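Local structure of cellulose binding domain-containing protein (Clostridium clariflavum, 4B96) at residues S15-I21 and W112-E118; R43-D49 and S81-E87; N52-Y58 and F104-D110. The protein probably binds cellulose through this family 3b carbohydrate-binding module, a calcium-containing beta-sandwich that forms the C-terminal part of a membrane-bound biomass-sensing protein. All coordinates share one frame; numbering follows the deposited sequence. Where two conformers were deposited one is given.

Interaction 1: residues S15-I21 and W112-E118. With CA (calcium ion), chain E.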
loop_
_atom_site.group_PDB
_atom_site.type_symbol
_atom_site.label_atom_id
_atom_site.label_comp_id
_atom_site.label_asym_id
_atom_site.label_seq_id
_atom_site.Cartn_x
_atom_site.Cartn_y
_atom_site.Cartn_z
ATOM N N SER A 15 -24.320 0.821 6.396
ATOM C CA SER A 15 -25.242 1.919 5.990
ATOM C C SER A 15 -24.413 3.200 5.839
ATOM O O SER A 15 -23.467 3.414 6.598
ATOM C CB SER A 15 -26.265 2.172 7.077
ATOM O OG SER A 15 -27.196 1.112 7.108
ATOM N N LEU A 16 -24.769 4.044 4.872
ATOM C CA LEU A 16 -24.028 5.289 4.657
ATOM C C LEU A 16 -24.153 6.184 5.916
ATOM O O LEU A 16 -23.199 6.804 6.339
ATOM C CB LEU A 16 -24.590 6.021 3.424
ATOM C CG LEU A 16 -24.357 5.322 2.080
ATOM C CD1 LEU A 16 -24.591 6.311 0.974
ATOM C CD2 LEU A 16 -22.887 4.771 2.054
ATOM N N TYR A 17 -25.350 6.261 6.499
ATOM C CA TYR A 17 -25.522 7.029 7.738
ATOM C C TYR A 17 -25.513 6.132 8.972
ATOM O O TYR A 17 -26.310 5.207 9.070
ATOM C CB TYR A 17 -26.821 7.834 7.668
ATOM C CG TYR A 17 -26.750 8.893 6.582
ATOM C CD1 TYR A 17 -26.139 10.106 6.825
ATOM C CD2 TYR A 17 -27.260 8.665 5.309
ATOM C CE1 TYR A 17 -26.054 11.105 5.834
ATOM C CE2 TYR A 17 -27.183 9.653 4.301
ATOM C CZ TYR A 17 -26.570 10.867 4.579
ATOM O OH TYR A 17 -26.465 11.852 3.616
ATOM N N SER A 18 -24.628 6.400 9.923
ATOM C CA SER A 18 -24.496 5.496 11.051
ATOM C C SER A 18 -24.053 6.279 12.281
ATOM O O SER A 18 -23.246 7.185 12.164
ATOM C CB SER A 18 -23.446 4.418 10.705
ATOM O OG SER A 18 -23.193 3.593 11.823
ATOM N N LYS A 19 -24.515 5.881 13.460
ATOM C CA LYS A 19 -24.054 6.519 14.696
ATOM C C LYS A 19 -22.662 6.068 15.104
ATOM O O LYS A 19 -21.990 6.749 15.897
ATOM C CB LYS A 19 -25.043 6.300 15.822
ATOM C CG LYS A 19 -26.292 7.118 15.566
ATOM C CD LYS A 19 -27.295 7.068 16.718
ATOM C CE LYS A 19 -28.592 7.769 16.349
ATOM N NZ LYS A 19 -29.422 7.863 17.596
ATOM N N ALA A 20 -22.203 4.951 14.546
ATOM C CA ALA A 20 -20.901 4.450 14.903
ATOM C C ALA A 20 -20.128 4.125 13.634
ATOM O O ALA A 20 -20.694 3.626 12.640
ATOM C CB ALA A 20 -21.016 3.216 15.829
ATOM N N ILE A 21 -18.828 4.401 13.649
ATOM C CA ILE A 21 -17.963 3.927 12.612
ATOM C C ILE A 21 -17.172 2.750 13.207
ATOM O O ILE A 21 -16.621 2.880 14.308
ATOM C CB ILE A 21 -17.005 5.054 12.148
ATOM C CG1 ILE A 21 -17.800 6.047 11.265
ATOM C CG2 ILE A 21 -15.803 4.430 11.324
ATOM C CD1 ILE A 21 -16.955 7.325 10.899
ATOM N N TRP A 112 -23.847 11.669 19.826
ATOM C CA TRP A 112 -24.625 10.562 19.269
ATOM C C TRP A 112 -25.376 10.912 17.979
ATOM O O TRP A 112 -26.250 10.173 17.554
ATOM C CB TRP A 112 -25.605 10.023 20.314
ATOM C CG TRP A 112 -24.904 9.365 21.433
ATOM C CD1 TRP A 112 -24.667 9.863 22.708
ATOM C CD2 TRP A 112 -24.296 8.077 21.382
ATOM N NE1 TRP A 112 -23.951 8.938 23.444
ATOM C CE2 TRP A 112 -23.707 7.837 22.658
ATOM C CE3 TRP A 112 -24.187 7.100 20.376
ATOM C CZ2 TRP A 112 -23.031 6.649 22.961
ATOM C CZ3 TRP A 112 -23.517 5.925 20.676
ATOM C CH2 TRP A 112 -22.948 5.703 21.973
ATOM N N THR A 113 -24.989 11.985 17.310
ATOM C CA THR A 113 -25.537 12.245 15.984
ATOM C C THR A 113 -24.763 11.379 14.955
ATOM O O THR A 113 -23.696 10.843 15.255
ATOM C CB THR A 113 -25.560 13.754 15.641
ATOM O OG1 THR A 113 -24.227 14.302 15.648
ATOM C CG2 THR A 113 -26.492 14.492 16.632
ATOM N N GLU A 114 -25.348 11.201 13.772
ATOM C CA GLU A 114 -24.848 10.235 12.786
ATOM C C GLU A 114 -23.694 10.759 11.939
ATOM O O GLU A 114 -23.675 11.937 11.538
ATOM C CB GLU A 114 -25.981 9.838 11.825
ATOM C CG GLU A 114 -26.984 8.837 12.435
ATOM C CD GLU A 114 -28.121 8.460 11.451
ATOM O OE1 GLU A 114 -28.486 9.297 10.578
ATOM O OE2 GLU A 114 -28.625 7.332 11.559
ATOM N N PHE A 115 -22.757 9.860 11.648
ATOM C CA PHE A 115 -21.775 10.107 10.590
ATOM C C PHE A 115 -22.408 9.848 9.208
ATOM O O PHE A 115 -23.384 9.093 9.100
ATOM C CB PHE A 115 -20.608 9.120 10.699
ATOM C CG PHE A 115 -19.830 9.244 11.950
ATOM C CD1 PHE A 115 -18.924 10.286 12.123
ATOM C CD2 PHE A 115 -19.940 8.269 12.949
ATOM C CE1 PHE A 115 -18.140 10.385 13.307
ATOM C CE2 PHE A 115 -19.182 8.354 14.132
ATOM C CZ PHE A 115 -18.266 9.416 14.327
ATOM N N ASN A 116 -21.807 10.444 8.166
ATOM C CA ASN A 116 -22.048 10.057 6.791
ATOM C C ASN A 116 -20.760 9.408 6.318
ATOM O O ASN A 116 -19.731 10.093 6.146
ATOM C CB ASN A 116 -22.351 11.315 5.945
ATOM C CG ASN A 116 -22.397 11.009 4.428
ATOM O OD1 ASN A 116 -22.451 9.845 4.010
ATOM N ND2 ASN A 116 -22.354 12.058 3.605
ATOM N N GLN A 117 -20.771 8.096 6.138
ATOM C CA GLN A 117 -19.575 7.371 5.861
ATOM C C GLN A 117 -19.194 7.405 4.391
ATOM O O GLN A 117 -18.107 6.931 4.016
ATOM C CB GLN A 117 -19.785 5.914 6.235
ATOM C CG GLN A 117 -20.169 5.721 7.696
ATOM C CD GLN A 117 -19.982 4.251 8.137
ATOM O OE1 GLN A 117 -18.882 3.863 8.454
ATOM N NE2 GLN A 117 -21.051 3.468 8.131
ATOM N N GLU A 118 -20.085 7.936 3.579
ATOM C CA GLU A 118 -19.911 7.826 2.120
ATOM C C GLU A 118 -18.618 8.443 1.591
ATOM O O GLU A 118 -18.086 7.993 0.588
ATOM C CB GLU A 118 -21.094 8.420 1.371
ATOM C CG GLU A 118 -21.067 8.015 -0.128
ATOM C CD GLU A 118 -22.281 8.516 -0.911
ATOM O OE1 GLU A 118 -22.844 9.598 -0.551
ATOM O OE2 GLU A 118 -22.661 7.809 -1.890
HETATM CA CA CA E . -17.939 11.317 6.700
HETATM O O HOH W 1 -22.295 9.202 16.855
HETATM O O HOH W 2 -19.496 12.195 8.428
HETATM O O HOH W 3 -17.625 10.005 8.647
HETATM O O HOH W 4 -18.784 13.610 5.813
#
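Ile21 lays its CD1 methyl over the middle of the Phe115 ring, 3.7 Å from the centroid and 13° off the ring normal, while CG1 comes down on CD2 of the same ring. CG1 of Ile21 is anti to the carbonyl carbon (chi1 -76°) and the chain is extended beyond it, which carries the methyl across the face. A flat ring under a branched aliphatic chain suits this buried spot, where Phe115 also packs on the backbone of Ile107 and on the side chains of Asp48 and Arg109. The backbones join as a short two-stranded antiparallel pairing: Ser18 and Phe115 exchange N-H and C=O, and Gln117 N reaches Leu16 O at 2.8 Å in an almost straight bond.

The side chain of Gln117 reaches toward 15-21, where NE2 donates to Ser15 O at 2.9 Å and also to Gln13 O. Two carbonyls thus hold this buried amide. On the face of the small sheet that carries Tyr17 and Asn116, the two side chains cross, planes 26° apart, with Asn116 OD1 over one face of the ring, toward its rim. That OD1 accepts from Glu118 N in an Asx turn. Beyond, Lys19 CG meets Glu114 CG, and CD and CE pass Trp112 O; a water joins Lys19 O to Thr113 O.

Asn116 O binds the calcium ion at 2.2 Å, and Lys47 O, Asp119, Asp120 and three waters complete the site. The peptide offering this oxygen also sends Gln117 N to Leu16 O, so the metal geometry probably depends on the strand pairing and the Asx turn.

Interaction 2: residues R43-D49 and S81-E87. With CA (calcium ion), chain E.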
loop_
_atom_site.group_PDB
_atom_site.type_symbol
_atom_site.label_atom_id
_atom_site.label_comp_id
_atom_site.label_asym_id
_atom_site.label_seq_id
_atom_site.Cartn_x
_atom_site.Cartn_y
_atom_site.Cartn_z
ATOM N N ARG A 43 -4.174 3.489 11.145
ATOM C CA ARG A 43 -5.027 4.651 10.883
ATOM C C ARG A 43 -6.262 4.313 10.095
ATOM O O ARG A 43 -6.164 3.596 9.106
ATOM C CB ARG A 43 -4.259 5.740 10.124
ATOM C CG ARG A 43 -3.173 6.384 11.026
ATOM C CD ARG A 43 -2.358 7.411 10.247
ATOM N NE ARG A 43 -1.280 7.829 11.145
ATOM C CZ ARG A 43 -0.293 8.658 10.824
ATOM N NH1 ARG A 43 -0.215 9.165 9.615
ATOM N NH2 ARG A 43 0.630 8.965 11.726
ATOM N N TYR A 44 -7.401 4.865 10.527
ATOM C CA TYR A 44 -8.672 4.780 9.814
ATOM C C TYR A 44 -9.000 6.212 9.374
ATOM O O TYR A 44 -9.165 7.117 10.208
ATOM C CB TYR A 44 -9.752 4.242 10.747
ATOM C CG TYR A 44 -11.083 4.011 10.014
ATOM C CD1 TYR A 44 -11.945 5.090 9.731
ATOM C CD2 TYR A 44 -11.449 2.720 9.572
ATOM C CE1 TYR A 44 -13.150 4.869 9.022
ATOM C CE2 TYR A 44 -12.648 2.471 8.860
ATOM C CZ TYR A 44 -13.500 3.550 8.604
ATOM O OH TYR A 44 -14.659 3.373 7.886
ATOM N N TYR A 45 -9.057 6.443 8.078
ATOM C CA TYR A 45 -9.277 7.794 7.550
ATOM C C TYR A 45 -10.733 8.060 7.333
ATOM O O TYR A 45 -11.436 7.240 6.705
ATOM C CB TYR A 45 -8.596 7.933 6.209
ATOM C CG TYR A 45 -7.116 7.764 6.367
ATOM C CD1 TYR A 45 -6.315 8.872 6.638
ATOM C CD2 TYR A 45 -6.530 6.510 6.230
ATOM C CE1 TYR A 45 -4.984 8.741 6.817
ATOM C CE2 TYR A 45 -5.135 6.360 6.363
ATOM C CZ TYR A 45 -4.391 7.463 6.673
ATOM O OH TYR A 45 -3.039 7.366 6.847
ATOM N N PHE A 46 -11.192 9.218 7.810
ATOM C CA PHE A 46 -12.586 9.593 7.629
ATOM C C PHE A 46 -12.740 11.103 7.504
ATOM O O PHE A 46 -11.816 11.895 7.821
ATOM C CB PHE A 46 -13.441 9.005 8.752
ATOM C CG PHE A 46 -13.161 9.602 10.105
ATOM C CD1 PHE A 46 -12.051 9.178 10.883
ATOM C CD2 PHE A 46 -14.027 10.577 10.650
ATOM C CE1 PHE A 46 -11.789 9.708 12.158
ATOM C CE2 PHE A 46 -13.762 11.115 11.947
ATOM C CZ PHE A 46 -12.647 10.713 12.681
ATOM N N LYS A 47 -13.875 11.507 6.953
ATOM C CA LYS A 47 -14.141 12.939 6.780
ATOM C C LYS A 47 -15.319 13.273 7.694
ATOM O O LYS A 47 -16.401 12.736 7.518
ATOM C CB LYS A 47 -14.527 13.206 5.329
ATOM C CG LYS A 47 -14.710 14.708 5.000
ATOM C CD LYS A 47 -15.004 14.863 3.483
ATOM C CE LYS A 47 -15.014 16.342 3.025
ATOM N NZ LYS A 47 -16.103 17.076 3.674
ATOM N N ASP A 48 -15.143 14.178 8.647
ATOM C CA ASP A 48 -16.254 14.516 9.530
ATOM C C ASP A 48 -15.888 15.789 10.277
ATOM O O ASP A 48 -14.721 16.042 10.545
ATOM C CB ASP A 48 -16.494 13.380 10.511
ATOM C CG ASP A 48 -17.797 13.554 11.262
ATOM O OD1 ASP A 48 -18.864 13.327 10.644
ATOM O OD2 ASP A 48 -17.733 13.933 12.460
ATOM N N ASP A 49 -16.866 16.604 10.585
ATOM C CA ASP A 49 -16.572 17.929 11.157
ATOM C C ASP A 49 -17.028 18.079 12.621
ATOM O O ASP A 49 -17.076 19.198 13.149
ATOM C CB ASP A 49 -17.187 18.988 10.258
ATOM C CG ASP A 49 -16.115 19.921 9.636
ATOM O OD1 ASP A 49 -14.946 19.986 10.140
ATOM O OD2 ASP A 49 -16.471 20.636 8.679
ATOM N N SER A 81 -10.526 21.264 8.154
ATOM C CA SER A 81 -10.924 20.648 9.415
ATOM C C SER A 81 -11.570 19.255 9.307
ATOM O O SER A 81 -11.436 18.435 10.207
ATOM C CB SER A 81 -11.832 21.603 10.217
ATOM O OG SER A 81 -13.055 21.927 9.539
ATOM N N SER A 82 -12.239 18.970 8.195
ATOM C CA SER A 82 -13.030 17.741 8.122
ATOM C C SER A 82 -12.226 16.474 7.803
ATOM O O SER A 82 -12.667 15.378 8.108
ATOM C CB SER A 82 -14.137 17.960 7.097
ATOM O OG SER A 82 -13.596 18.038 5.809
ATOM N N HIS A 83 -11.038 16.619 7.215
ATOM C CA HIS A 83 -10.217 15.428 6.824
ATOM C C HIS A 83 -9.354 14.926 7.957
ATOM O O HIS A 83 -8.450 15.616 8.417
ATOM C CB HIS A 83 -9.358 15.761 5.593
ATOM C CG HIS A 83 -10.161 15.911 4.340
ATOM N ND1 HIS A 83 -10.704 17.111 3.945
ATOM C CD2 HIS A 83 -10.566 14.994 3.422
ATOM C CE1 HIS A 83 -11.366 16.946 2.811
ATOM N NE2 HIS A 83 -11.305 15.668 2.479
ATOM N N LYS A 84 -9.660 13.729 8.429
ATOM C CA LYS A 84 -9.128 13.261 9.709
ATOM C C LYS A 84 -8.696 11.817 9.587
ATOM O O LYS A 84 -9.033 11.132 8.614
ATOM C CB LYS A 84 -10.270 13.297 10.775
ATOM C CG LYS A 84 -10.621 14.788 11.167
ATOM C CD LYS A 84 -11.814 14.825 12.052
ATOM C CE LYS A 84 -12.151 16.290 12.352
ATOM N NZ LYS A 84 -13.379 16.287 13.125
ATOM N N TYR A 85 -8.004 11.355 10.618
ATOM C CA TYR A 85 -7.850 9.923 10.850
ATOM C C TYR A 85 -7.940 9.636 12.325
ATOM O O TYR A 85 -7.551 10.427 13.158
ATOM C CB TYR A 85 -6.529 9.355 10.281
ATOM C CG TYR A 85 -5.251 10.076 10.721
ATOM C CD1 TYR A 85 -4.572 9.689 11.891
ATOM C CD2 TYR A 85 -4.731 11.118 9.966
ATOM C CE1 TYR A 85 -3.387 10.310 12.314
ATOM C CE2 TYR A 85 -3.532 11.772 10.374
ATOM C CZ TYR A 85 -2.873 11.336 11.551
ATOM O OH TYR A 85 -1.716 11.939 11.950
ATOM N N LEU A 86 -8.467 8.466 12.636
ATOM C CA LEU A 86 -8.310 7.888 13.955
ATOM C C LEU A 86 -6.985 7.124 13.908
ATOM O O LEU A 86 -6.735 6.351 12.974
ATOM C CB LEU A 86 -9.413 6.872 14.224
ATOM C CG LEU A 86 -9.213 5.915 15.418
ATOM C CD1 LEU A 86 -9.389 6.663 16.712
ATOM C CD2 LEU A 86 -10.221 4.749 15.345
ATOM N N GLU A 87 -6.141 7.359 14.910
ATOM C CA GLU A 87 -4.963 6.556 15.073
ATOM C C GLU A 87 -5.046 5.652 16.310
ATOM O O GLU A 87 -5.183 6.138 17.478
ATOM C CB GLU A 87 -3.765 7.476 15.236
ATOM C CG GLU A 87 -2.466 6.655 15.278
ATOM C CD GLU A 87 -1.277 7.560 15.080
ATOM O OE1 GLU A 87 -0.873 7.813 13.892
ATOM O OE2 GLU A 87 -0.753 8.039 16.124
HETATM CA CA CA E . -17.939 11.317 6.700
HETATM O O HOH W 5 -15.137 14.185 13.502
HETATM O O HOH W 2 -19.496 12.195 8.428
HETATM O O HOH W 6 -13.787 19.050 12.968
HETATM O O HOH W 3 -17.625 10.005 8.647
HETATM O O HOH W 4 -18.784 13.610 5.813
#
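Arg43 forms a salt bridge with Glu87, gripping it side-on: NE and NH2 both donate to OE1, at 2.8 Å from NE, with guanidinium and carboxylate nearly coplanar. The same guanidinium stacks on Tyr85, planes 15° apart, in an off-centre cation-pi contact that puts its face over Tyr85 OH, while Arg43 CD rests over the ring 3.8 Å from its centroid. The long extended arginine can thus serve a charge at its edge and an aromatic at its face.

Among the backbone bonds, Tyr44 pairs with Leu86 and Phe46 with Lys84, and Asp48 N to Ser82 O (2.8 Å) carries the pairing past the strand end. Polar side chains close that end: Lys84, fully extended, donates from NZ to Asp48 O at 2.9 Å and to two waters, and Ser81 OG donates to the syn lone pair of Asp49 OD1.

A CH-pi contact sets Lys84 CB over the Phe46 face, offset toward the rim. CG of Phe46 sits between its backbone N and carbonyl carbon (chi1 68°), which brings the ring toward strand 83-87.

Strand 40-47 lies between 83-90 and 136-140, and 69-75 flanks 83-90. Tyr44 and Leu86 pack on Trp23 of strand 20-29, Asp48 forms a salt bridge with Arg109, and Lys47 O binds the calcium ion.

Interaction 3: residues N52-Y58 and F104-D110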
loop_
_atom_site.group_PDB
_atom_site.type_symbol
_atom_site.label_atom_id
_atom_site.label_comp_id
_atom_site.label_asym_id
_atom_site.label_seq_id
_atom_site.Cartn_x
_atom_site.Cartn_y
_atom_site.Cartn_z
ATOM N N ASN A 52 -15.679 16.432 18.910
ATOM C CA ASN A 52 -15.569 15.520 20.077
ATOM C C ASN A 52 -15.963 14.069 19.730
ATOM O O ASN A 52 -17.133 13.683 19.814
ATOM C CB ASN A 52 -16.460 16.047 21.176
ATOM C CG ASN A 52 -16.208 15.346 22.519
ATOM O OD1 ASN A 52 -15.354 14.440 22.611
ATOM N ND2 ASN A 52 -16.943 15.765 23.552
ATOM N N ILE A 53 -14.984 13.283 19.310
ATOM C CA ILE A 53 -15.208 11.896 18.932
ATOM C C ILE A 53 -14.790 10.959 20.100
ATOM O O ILE A 53 -13.748 11.136 20.719
ATOM C CB ILE A 53 -14.345 11.579 17.729
ATOM C CG1 ILE A 53 -14.726 12.481 16.551
ATOM C CG2 ILE A 53 -14.478 10.072 17.325
ATOM C CD1 ILE A 53 -16.179 12.322 16.109
ATOM N N ASN A 54 -15.628 9.993 20.440
ATOM C CA ASN A 54 -15.326 9.061 21.503
ATOM C C ASN A 54 -14.843 7.723 20.893
ATOM O O ASN A 54 -15.228 7.361 19.783
ATOM C CB ASN A 54 -16.556 8.879 22.387
ATOM C CG ASN A 54 -16.892 10.153 23.160
ATOM O OD1 ASN A 54 -16.000 10.948 23.464
ATOM N ND2 ASN A 54 -18.157 10.368 23.441
ATOM N N PHE A 55 -13.991 7.017 21.611
ATOM C CA PHE A 55 -13.308 5.849 21.059
ATOM C C PHE A 55 -13.638 4.686 21.998
ATOM O O PHE A 55 -13.561 4.841 23.224
ATOM C CB PHE A 55 -11.807 6.145 21.108
ATOM C CG PHE A 55 -10.937 4.968 20.776
ATOM C CD1 PHE A 55 -10.826 4.564 19.473
ATOM C CD2 PHE A 55 -10.180 4.338 21.773
ATOM C CE1 PHE A 55 -10.007 3.491 19.121
ATOM C CE2 PHE A 55 -9.330 3.279 21.453
ATOM C CZ PHE A 55 -9.241 2.864 20.094
ATOM N N ALA A 56 -14.064 3.560 21.459
ATOM C CA ALA A 56 -14.425 2.407 22.325
ATOM C C ALA A 56 -13.734 1.183 21.742
ATOM O O ALA A 56 -13.677 1.062 20.535
ATOM C CB ALA A 56 -15.915 2.211 22.358
ATOM N N VAL A 57 -13.141 0.347 22.604
ATOM C CA VAL A 57 -12.484 -0.881 22.178
ATOM C C VAL A 57 -13.357 -2.030 22.653
ATOM O O VAL A 57 -13.655 -2.150 23.859
ATOM C CB VAL A 57 -11.052 -1.013 22.786
ATOM C CG1 VAL A 57 -10.416 -2.324 22.339
ATOM C CG2 VAL A 57 -10.194 0.185 22.315
ATOM N N TYR A 58 -13.839 -2.848 21.716
ATOM C CA TYR A 58 -14.727 -3.951 22.123
ATOM C C TYR A 58 -13.978 -5.294 22.312
ATOM O O TYR A 58 -14.490 -6.187 22.953
ATOM C CB TYR A 58 -15.804 -4.170 21.046
ATOM C CG TYR A 58 -16.696 -2.981 20.852
ATOM C CD1 TYR A 58 -17.064 -2.192 21.945
ATOM C CD2 TYR A 58 -17.219 -2.669 19.576
ATOM C CE1 TYR A 58 -17.927 -1.089 21.782
ATOM C CE2 TYR A 58 -18.095 -1.613 19.395
ATOM C CZ TYR A 58 -18.426 -0.813 20.481
ATOM O OH TYR A 58 -19.249 0.272 20.298
ATOM N N PHE A 104 -11.118 -4.908 17.770
ATOM C CA PHE A 104 -12.430 -4.427 17.311
ATOM C C PHE A 104 -12.857 -3.222 18.146
ATOM O O PHE A 104 -12.610 -3.171 19.343
ATOM C CB PHE A 104 -13.567 -5.441 17.516
ATOM C CG PHE A 104 -13.327 -6.766 16.863
ATOM C CD1 PHE A 104 -12.237 -6.973 16.041
ATOM C CD2 PHE A 104 -14.196 -7.810 17.076
ATOM C CE1 PHE A 104 -12.019 -8.224 15.441
ATOM C CE2 PHE A 104 -13.959 -9.050 16.481
ATOM C CZ PHE A 104 -12.865 -9.249 15.693
ATOM N N GLY A 105 -13.518 -2.262 17.521
ATOM C CA GLY A 105 -14.078 -1.168 18.304
ATOM C C GLY A 105 -14.734 -0.160 17.399
ATOM O O GLY A 105 -14.892 -0.395 16.201
ATOM N N ALA A 106 -15.116 0.967 17.991
ATOM C CA ALA A 106 -15.902 1.954 17.298
ATOM C C ALA A 106 -15.396 3.359 17.624
ATOM O O ALA A 106 -14.722 3.586 18.662
ATOM C CB ALA A 106 -17.399 1.809 17.740
ATOM N N ILE A 107 -15.754 4.320 16.769
ATOM C CA ILE A 107 -15.810 5.713 17.226
ATOM C C ILE A 107 -17.245 6.267 17.036
ATOM O O ILE A 107 -17.967 5.825 16.132
ATOM C CB ILE A 107 -14.831 6.620 16.423
ATOM C CG1 ILE A 107 -15.070 6.485 14.913
ATOM C CG2 ILE A 107 -13.389 6.325 16.837
ATOM C CD1 ILE A 107 -14.237 7.479 14.051
ATOM N N THR A 108 -17.638 7.211 17.882
ATOM C CA THR A 108 -18.990 7.771 17.860
ATOM C C THR A 108 -18.793 9.259 18.113
ATOM O O THR A 108 -17.780 9.652 18.689
ATOM C CB THR A 108 -19.837 7.149 19.026
ATOM O OG1 THR A 108 -19.097 7.265 20.267
ATOM C CG2 THR A 108 -20.093 5.647 18.763
ATOM N N ARG A 109 -19.741 10.080 17.691
ATOM C CA ARG A 109 -19.750 11.479 18.088
ATOM C C ARG A 109 -20.266 11.523 19.518
ATOM O O ARG A 109 -21.231 10.808 19.882
ATOM C CB ARG A 109 -20.702 12.303 17.209
ATOM C CG ARG A 109 -20.270 12.341 15.746
ATOM C CD ARG A 109 -21.305 13.185 15.026
ATOM N NE ARG A 109 -20.851 13.521 13.683
ATOM C CZ ARG A 109 -21.511 14.381 12.898
ATOM N NH1 ARG A 109 -22.662 14.926 13.324
ATOM N NH2 ARG A 109 -21.029 14.698 11.678
ATOM N N ASP A 110 -19.669 12.390 20.323
ATOM C CA ASP A 110 -20.084 12.523 21.710
ATOM C C ASP A 110 -21.550 12.914 21.824
ATOM O O ASP A 110 -22.195 12.609 22.838
ATOM C CB ASP A 110 -19.254 13.592 22.404
ATOM C CG ASP A 110 -19.513 13.640 23.898
ATOM O OD1 ASP A 110 -19.183 12.678 24.629
ATOM O OD2 ASP A 110 -20.051 14.645 24.345
HETATM O O HOH W 7 -16.587 13.126 25.612
HETATM O O HOH W 8 -20.397 8.747 22.214
#
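Ile53 and Ile107 meet on the inner face of this antiparallel pair, Ile53 CG2 lying 3.6 Å from Ile107 CB. Ile107 holds CG1 between its backbone N and carbonyl carbon (chi1 54°), which leaves its CG2 branch to touch the edge of the Phe55 ring at CD1, 4.1 Å away. Branched aliphatic chains and a flat ring fill the closely packed side well: Phe55 also meets Trp23 with nearly parallel rings, and Ile107 and Phe55 reach Leu86 of the facing sheet. Between the strands, Asn54 pairs with Thr108 and Ala56 with Ala106 through reciprocal backbone bonds.

This is the jelly-roll beta-sandwich of the CBM3 family, with strand 53-60 at the outer border of one sheet and 100-109 next to it; the isoleucines and Phe55 belong to the interface between the sheets.

On the other face, the end with Asn54 and Thr108, beside Asn52 and Asp110, is polar and watery. Asn54 ND2 donates to Asp110 OD1 at 2.8 Å, a nearly straight bond (170°) in the amide plane that uses the anti lone pair of the carboxylate. The amide and carboxylate stand almost perpendicular, 88° apart, whereas the amide of Asn52 stacks on that same carboxylate. One water connects Asn54 OD1 with Asp110 OD1; a second accepts from Asn54 ND2 and contacts Thr108 OG1 at 2.8 Å. Farther along, Tyr58 lies against Gly105 CA and the Ala106 methyl, OH 3.5 Å from Ala106 CB; glycine suits position 105 because a CB would meet Ala56 O.

Overall arrangement
From the N terminus the chain enters at 15-21, runs through 43-49 and 52-58, and returns at 81-87, where interaction 2 closes the first loop within one sheet of the sandwich. Segment 104-110 then closes interaction 3 within the other sheet. These two loops cross, since their segments alternate. Interaction 1 closes last, at 112-118, as a small two-stranded sheet beside the calcium, and encloses both others. Ile21 O lies 3.0 Å from Ile107 N, a probable hydrogen bond linking interactions 1 and 3. Between the sheets, Phe46 CE1 of interaction 2 packs on Ile107 CD1 of interaction 3, and Ile21 CG2 of interaction 1 on Tyr44 CE1 of interaction 2.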